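Local coordinates for protein SPD1 nuclease (Streptococcus pyogenes, PDB 2XGR) that probably hydrolyses DNA as a metal-dependent extracellular endonuclease of the His-Me finger clan, encoded by a prophage, at residues L144-G147 / G151-D154. Sequence-based numbering, arbitrary orientation.
Sequences LNTG and GAND
Thr146, near the end of the short helix 142-146, grips the returning loop with both its hydroxyl and its carbonyl. Its OG1 sits between the backbone N and the carbonyl carbon (chi1 50°), which aims the hydroxyl at Gly151 and lets OG1 donate to Gly151 O over 2.8 Å, approaching in the plane of that carbonyl. The main chain adds a second bond two residues on, a nearly straight one (172°) from Asn153 N to Thr146 O, also 2.8 Å long. Ala152, whose backbone links the two bonded groups, sets its CB 4.0 Å from Thr146 CB.

The Asn153 side chain runs alongside the Gly147 carbonyl, with CB 3.5 Å from Gly147 O. Its CG is anti to the backbone N (chi1 -176°), which carries the amide to a water that donates to Gly147 O at 2.6 Å and accepts from Asn153 ND2, while OD1 takes the backbone N-H of Ser155. Gly147 leaves the helix with positive phi, turning the chain into this surface loop. With Asn156 ND2 as a further donor, Gly147 O has two partners, so the loop is held largely through main-chain carbonyls, bonded directly by one hydroxyl and one backbone N-H.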
loop_
_atom_site.group_PDB
_atom_site.type_symbol
_atom_site.label_atom_id
_atom_site.label_comp_id
_atom_site.label_asym_id
_atom_site.label_seq_id
_atom_site.Cartn_x
_atom_site.Cartn_y
_atom_site.Cartn_z
ATOM N N LEU A 144 2.860 -11.753 3.324
ATOM C CA LEU A 144 2.924 -10.407 2.694
ATOM C C LEU A 144 1.771 -9.533 3.222
ATOM O O LEU A 144 1.921 -8.336 3.459
ATOM C CB LEU A 144 2.814 -10.527 1.178
ATOM C CG LEU A 144 2.772 -9.159 0.474
ATOM C CD1 LEU A 144 3.910 -8.232 0.862
ATOM C CD2 LEU A 144 2.782 -9.432 -1.040
ATOM N N ASN A 145 0.607 -10.142 3.380
ATOM C CA ASN A 145 -0.572 -9.355 3.712
ATOM C C ASN A 145 -0.491 -8.764 5.156
ATOM O O ASN A 145 -0.510 -7.542 5.365
ATOM C CB ASN A 145 -1.824 -10.210 3.520
ATOM C CG ASN A 145 -3.134 -9.461 3.906
ATOM O OD1 ASN A 145 -3.437 -8.407 3.375
ATOM N ND2 ASN A 145 -3.951 -10.097 4.761
ATOM N N THR A 146 -0.397 -9.632 6.145
ATOM C CA THR A 146 -0.337 -9.115 7.535
ATOM C C THR A 146 0.939 -9.531 8.269
ATOM O O THR A 146 1.047 -9.251 9.495
ATOM C CB THR A 146 -1.544 -9.650 8.388
ATOM O OG1 THR A 146 -1.611 -11.076 8.218
ATOM C CG2 THR A 146 -2.874 -9.045 8.012
ATOM N N GLY A 147 1.956 -10.067 7.579
ATOM C CA GLY A 147 3.228 -10.251 8.252
ATOM C C GLY A 147 3.385 -11.491 9.155
ATOM O O GLY A 147 4.308 -11.563 9.965
ATOM N N GLY A 151 -2.737 -14.892 11.672
ATOM C CA GLY A 151 -2.904 -13.713 12.489
ATOM C C GLY A 151 -2.195 -12.550 11.838
ATOM O O GLY A 151 -2.207 -12.443 10.619
ATOM N N ALA A 152 -1.741 -11.611 12.659
ATOM C CA ALA A 152 -1.289 -10.307 12.126
ATOM C C ALA A 152 -0.063 -9.875 12.954
ATOM O O ALA A 152 -0.013 -10.096 14.178
ATOM C CB ALA A 152 -2.376 -9.292 12.247
ATOM N N ASN A 153 0.973 -9.341 12.295
ATOM C CA ASN A 153 2.133 -8.897 12.980
ATOM C C ASN A 153 2.565 -7.580 12.365
ATOM O O ASN A 153 3.282 -7.578 11.326
ATOM C CB ASN A 153 3.280 -9.934 12.889
ATOM C CG ASN A 153 4.477 -9.530 13.692
ATOM O OD1 ASN A 153 4.492 -8.459 14.319
ATOM N ND2 ASN A 153 5.503 -10.397 13.714
ATOM N N ASP A 154 2.122 -6.474 12.934
ATOM C CA ASP A 154 2.470 -5.166 12.316
ATOM C C ASP A 154 3.919 -4.724 12.630
ATOM O O ASP A 154 4.318 -3.676 12.203
ATOM C CB ASP A 154 1.449 -4.057 12.669
ATOM C CG ASP A 154 1.544 -3.602 14.119
ATOM O OD1 ASP A 154 2.420 -4.113 14.891
ATOM O OD2 ASP A 154 0.692 -2.747 14.486
HETATM O O HOH W 1 5.420 -12.848 11.911
#